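Local coordinates for De Novo Protein OR329 (PDB 4HXT) that is a de novo designed armadillo-type repeat protein of no known natural function, probably made as a building block for self-assembling cyclic homo-oligomers, at residues N2-L7 with V41-V46; S35-I40 with S73-A78. All coordinates share one frame; numbering follows the deposited sequence.

Contact 1. Residues N2-L7 with V41-V46; sequences NDVEKL and VDAGGV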
loop_
_atom_site.group_PDB
_atom_site.type_symbol
_atom_site.label_atom_id
_atom_site.label_comp_id
_atom_site.label_asym_id
_atom_site.label_seq_id
_atom_site.Cartn_x
_atom_site.Cartn_y
_atom_site.Cartn_z
ATOM N N ASN A 2 -12.939 23.381 -26.220
ATOM C CA ASN A 2 -11.523 23.473 -26.541
ATOM C C ASN A 2 -11.200 22.277 -27.440
ATOM O O ASN A 2 -12.065 21.438 -27.699
ATOM C CB ASN A 2 -10.666 23.438 -25.272
ATOM C CG ASN A 2 -10.970 22.244 -24.390
ATOM O OD1 ASN A 2 -10.999 21.105 -24.851
ATOM N ND2 ASN A 2 -11.191 22.502 -23.106
ATOM N N ASP A 3 -9.960 22.197 -27.910
ATOM C CA ASP A 3 -9.542 21.118 -28.799
ATOM C C ASP A 3 -9.768 19.705 -28.257
ATOM O O ASP A 3 -10.211 18.818 -28.990
ATOM C CB ASP A 3 -8.071 21.308 -29.177
ATOM C CG ASP A 3 -7.872 22.417 -30.205
ATOM O OD1 ASP A 3 -8.657 23.392 -30.197
ATOM O OD2 ASP A 3 -6.925 22.319 -31.015
ATOM N N VAL A 4 -9.472 19.490 -26.981
ATOM C CA VAL A 4 -9.658 18.173 -26.386
ATOM C C VAL A 4 -11.138 17.832 -26.310
ATOM O O VAL A 4 -11.540 16.702 -26.587
ATOM C CB VAL A 4 -9.044 18.102 -24.971
ATOM C CG1 VAL A 4 -9.405 16.787 -24.306
ATOM C CG2 VAL A 4 -7.538 18.231 -25.058
ATOM N N GLU A 5 -11.953 18.815 -25.942
ATOM C CA GLU A 5 -13.384 18.594 -25.835
ATOM C C GLU A 5 -13.984 18.227 -27.188
ATOM O O GLU A 5 -14.949 17.470 -27.256
ATOM C CB GLU A 5 -14.062 19.836 -25.253
ATOM C CG GLU A 5 -13.629 20.115 -23.817
ATOM C CD GLU A 5 -14.296 21.332 -23.221
ATOM O OE1 GLU A 5 -14.072 22.447 -23.737
ATOM O OE2 GLU A 5 -15.045 21.169 -22.233
ATOM N N LYS A 6 -13.408 18.759 -28.261
ATOM C CA LYS A 6 -13.885 18.452 -29.603
ATOM C C LYS A 6 -13.567 16.997 -29.949
ATOM O O LYS A 6 -14.407 16.286 -30.498
ATOM C CB LYS A 6 -13.253 19.403 -30.621
ATOM C CG LYS A 6 -13.808 20.819 -30.538
ATOM C CD LYS A 6 -13.202 21.725 -31.602
ATOM C CE LYS A 6 -13.896 23.085 -31.601
ATOM N NZ LYS A 6 -13.305 24.048 -32.576
ATOM N N LEU A 7 -12.359 16.556 -29.621
ATOM C CA LEU A 7 -11.960 15.174 -29.870
ATOM C C LEU A 7 -12.889 14.217 -29.133
ATOM O O LEU A 7 -13.344 13.224 -29.694
ATOM C CB LEU A 7 -10.527 14.953 -29.385
ATOM C CG LEU A 7 -9.385 14.945 -30.403
ATOM C CD1 LEU A 7 -9.664 15.914 -31.529
ATOM C CD2 LEU A 7 -8.083 15.290 -29.696
ATOM N N VAL A 41 -9.175 14.265 -18.970
ATOM C CA VAL A 41 -10.005 13.870 -17.841
ATOM C C VAL A 41 -11.070 14.913 -17.523
ATOM O O VAL A 41 -12.240 14.576 -17.323
ATOM C CB VAL A 41 -9.150 13.625 -16.582
ATOM C CG1 VAL A 41 -10.052 13.332 -15.395
ATOM C CG2 VAL A 41 -8.194 12.453 -16.820
ATOM N N ASP A 42 -10.668 16.178 -17.477
ATOM C CA ASP A 42 -11.609 17.251 -17.178
ATOM C C ASP A 42 -12.650 17.390 -18.282
ATOM O O ASP A 42 -13.756 17.873 -18.044
ATOM C CB ASP A 42 -10.870 18.580 -16.994
ATOM C CG ASP A 42 -9.895 18.553 -15.832
ATOM O OD1 ASP A 42 -10.228 17.953 -14.788
ATOM O OD2 ASP A 42 -8.802 19.143 -15.960
ATOM N N ALA A 43 -12.295 16.956 -19.488
ATOM C CA ALA A 43 -13.207 17.031 -20.625
ATOM C C ALA A 43 -14.188 15.856 -20.647
ATOM O O ALA A 43 -14.997 15.731 -21.569
ATOM C CB ALA A 43 -12.410 17.077 -21.925
ATOM N N GLY A 44 -14.115 14.999 -19.629
ATOM C CA GLY A 44 -15.001 13.848 -19.555
ATOM C C GLY A 44 -14.619 12.718 -20.499
ATOM O O GLY A 44 -15.419 11.813 -20.752
ATOM N N GLY A 45 -13.389 12.760 -21.005
ATOM C CA GLY A 45 -12.919 11.750 -21.936
ATOM C C GLY A 45 -12.864 10.318 -21.431
ATOM O O GLY A 45 -13.110 9.390 -22.192
ATOM N N VAL A 46 -12.534 10.129 -20.157
ATOM C CA VAL A 46 -12.452 8.789 -19.585
ATOM C C VAL A 46 -13.788 8.048 -19.678
ATOM O O VAL A 46 -13.839 6.925 -20.168
ATOM C CB VAL A 46 -12.004 8.843 -18.105
ATOM C CG1 VAL A 46 -12.084 7.459 -17.471
ATOM C CG2 VAL A 46 -10.593 9.398 -18.012
#

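Contact 2. Residues S35-I40 with S73-A78; sequences SAIKAI and SGPDEA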
loop_
_atom_site.group_PDB
_atom_site.type_symbol
_atom_site.label_atom_id
_atom_site.label_comp_id
_atom_site.label_asym_id
_atom_site.label_seq_id
_atom_site.Cartn_x
_atom_site.Cartn_y
_atom_site.Cartn_z
ATOM N N SER A 35 -0.379 17.346 -17.684
ATOM C CA SER A 35 -1.343 18.418 -17.895
ATOM C C SER A 35 -2.248 18.062 -19.068
ATOM O O SER A 35 -3.449 18.326 -19.037
ATOM C CB SER A 35 -0.613 19.736 -18.176
ATOM O OG SER A 35 0.286 19.596 -19.262
ATOM N N ALA A 36 -1.662 17.464 -20.101
ATOM C CA ALA A 36 -2.420 17.058 -21.279
ATOM C C ALA A 36 -3.421 15.976 -20.866
ATOM O O ALA A 36 -4.568 15.962 -21.322
ATOM C CB ALA A 36 -1.479 16.524 -22.349
ATOM N N ILE A 37 -2.978 15.076 -19.994
ATOM C CA ILE A 37 -3.835 14.002 -19.513
ATOM C C ILE A 37 -4.979 14.577 -18.689
ATOM O O ILE A 37 -6.126 14.152 -18.834
ATOM C CB ILE A 37 -3.038 12.985 -18.665
ATOM C CG1 ILE A 37 -2.013 12.271 -19.554
ATOM C CG2 ILE A 37 -3.980 11.987 -18.023
ATOM C CD1 ILE A 37 -1.293 11.105 -18.884
ATOM N N LYS A 38 -4.675 15.552 -17.836
ATOM C CA LYS A 38 -5.706 16.170 -17.011
ATOM C C LYS A 38 -6.743 16.870 -17.883
ATOM O O LYS A 38 -7.915 16.948 -17.521
ATOM C CB LYS A 38 -5.091 17.171 -16.026
ATOM C CG LYS A 38 -6.128 18.026 -15.309
ATOM C CD LYS A 38 -5.602 18.612 -14.008
ATOM C CE LYS A 38 -6.153 17.859 -12.802
ATOM N NZ LYS A 38 -7.637 17.988 -12.682
ATOM N N ALA A 39 -6.310 17.373 -19.032
ATOM C CA ALA A 39 -7.222 18.046 -19.947
ATOM C C ALA A 39 -8.275 17.054 -20.440
ATOM O O ALA A 39 -9.468 17.362 -20.489
ATOM C CB ALA A 39 -6.452 18.614 -21.122
ATOM N N ILE A 40 -7.828 15.857 -20.802
ATOM C CA ILE A 40 -8.739 14.830 -21.285
ATOM C C ILE A 40 -9.703 14.423 -20.181
ATOM O O ILE A 40 -10.907 14.264 -20.414
ATOM C CB ILE A 40 -7.965 13.582 -21.763
ATOM C CG1 ILE A 40 -7.039 13.955 -22.923
ATOM C CG2 ILE A 40 -8.944 12.497 -22.189
ATOM C CD1 ILE A 40 -6.163 12.808 -23.410
ATOM N N SER A 73 -1.252 5.923 -17.255
ATOM C CA SER A 73 0.167 6.048 -16.940
ATOM C C SER A 73 0.437 7.431 -16.350
ATOM O O SER A 73 1.582 7.780 -16.061
ATOM C CB SER A 73 1.024 5.840 -18.196
ATOM O OG SER A 73 0.876 6.912 -19.109
ATOM N N GLY A 74 -0.628 8.208 -16.162
ATOM C CA GLY A 74 -0.493 9.544 -15.612
ATOM C C GLY A 74 -0.682 9.634 -14.105
ATOM O O GLY A 74 -0.457 8.657 -13.388
ATOM N N PRO A 75 -1.102 10.802 -13.595
ATOM C CA PRO A 75 -1.326 11.042 -12.163
ATOM C C PRO A 75 -2.354 10.091 -11.563
ATOM O O PRO A 75 -3.182 9.527 -12.280
ATOM C CB PRO A 75 -1.811 12.490 -12.125
ATOM C CG PRO A 75 -1.192 13.096 -13.347
ATOM C CD PRO A 75 -1.396 12.017 -14.372
ATOM N N ASP A 76 -2.310 9.927 -10.242
ATOM C CA ASP A 76 -3.249 9.045 -9.567
ATOM C C ASP A 76 -4.682 9.503 -9.791
ATOM O O ASP A 76 -5.606 8.697 -9.772
ATOM C CB ASP A 76 -2.951 8.980 -8.069
ATOM C CG ASP A 76 -1.645 8.276 -7.765
ATOM O OD1 ASP A 76 -1.207 7.456 -8.596
ATOM O OD2 ASP A 76 -1.065 8.528 -6.691
ATOM N N GLU A 77 -4.864 10.801 -10.009
ATOM C CA GLU A 77 -6.195 11.339 -10.247
ATOM C C GLU A 77 -6.736 10.815 -11.573
ATOM O O GLU A 77 -7.938 10.592 -11.713
ATOM C CB GLU A 77 -6.171 12.875 -10.256
ATOM C CG GLU A 77 -4.781 13.508 -10.263
ATOM C CD GLU A 77 -3.991 13.216 -8.994
ATOM O OE1 GLU A 77 -4.525 13.456 -7.890
ATOM O OE2 GLU A 77 -2.835 12.752 -9.102
ATOM N N ALA A 78 -5.847 10.621 -12.545
ATOM C CA ALA A 78 -6.245 10.102 -13.851
ATOM C C ALA A 78 -6.700 8.645 -13.689
ATOM O O ALA A 78 -7.726 8.245 -14.236
ATOM C CB ALA A 78 -5.077 10.176 -14.826
#

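Contact 1. Residues N2-L7 with V41-V46
Val4 and Glu5, neighbours on the first turn of helix 3-10, both rest on one methyl, that of Ala43, just after the end of helix 34-42. Ala43 CB points at the first helix and meets Val4 CG1 at 3.8 Å and Glu5 CG at an equal 3.8 Å. The two contacts leave the methyl almost at right angles to one another, so it sits at the mouth of the notch between the two side chains. The backbones come close here, with Glu5 CA and Ala43 CA 5.4 Å apart. Val4 offers the methyl that lies anti to its backbone N (chi1 173°); this branch also packs against Ala39 and Ile40, one turn back on helix 34-42. Glu5 touches with its aliphatic part, while its carboxylate is turned back to its own helix start. There Glu5 OE1 accepts from Asn2 N at 2.9 Å through its anti lone pair, in a nearly straight bond (163° at the hydrogen). In return Asn2 OD1 receives Glu5 N at 2.7 Å, the donor lying almost on the extension of the carbonyl bond. This reciprocal pair is a capping box. It holds Glu5 by its backbone N and by its carboxylate, and so probably limits the freedom of the CG that rests on Ala43. The carboxylate beside the helix N terminus would probably be stabilised in its charged form. On the other side, Gly44 takes a positive phi (76°) and Gly44 N returns to Val41 O at 3.0 Å, part of a Schellman motif; Gly44 is also the N-cap of helix 45-52. A capped helix start thus packs on a glycine-turned corner between two helices, an arrangement in keeping with the tight helix-to-helix turns of an armadillo-like solenoid.

Contact 2. Residues S35-I40 with S73-A78
The flat group met here is the Ser73-Gly74 peptide: Ile37 CD1 lies to one side of its plane, past the nitrogen end, 4.0 Å from Gly74 N. The puckered Pro75 ring is met at its CD corner, where Ile37 CG2 comes no nearer than 4.5 Å and does not stack on the ring. Ile37 therefore works with both branches. Its longer arm runs out extended (chi2 -172°) and sets CD1 on Gly74 CA at 3.7 Å, an approach open to it because glycine bears no side chain on that side. The shorter branch, CG2, lies anti to the backbone N and faces helix 76-84, where it meets Ala78 CB at 3.8 Å, methyl to methyl. Gly74, Pro75 and Ala78 thus form a seat for one isoleucine, made of the loop before helix 76-84 and its first turn. Ile71 on helix 58-71 touches both Ile37 and Ala78 and extends the apolar patch, and Ser73 OG is hydrogen-bonded to Asn70 O. The side-chain contacts are apolar and no polar pair joins the segments; Ile37 and Ala78 are both buried. The hold comes from close fit and from hydrophobic burial, so it depends on shape and little on direction.

In the fold
From the N terminus, segment 2-7 opens the first helix, and contact 1 closes its loop only after helix 16-30 has passed and the chain reaches 41-46, where helix 34-42 turns into helix 45-52. Contact 2 starts inside that loop, at 35-40, and closes beyond it at 73-78, so the two loops cross. Helix 34-42 serves both: helix 3-10 lies against its later part, the start of helix 76-84 against its middle. The contacts also touch directly, through Val41 on Ala78, and Gly45 N probably bonds to Ile40 O. Together they link helix 3-10, through helix 34-42, to the start of helix 76-84.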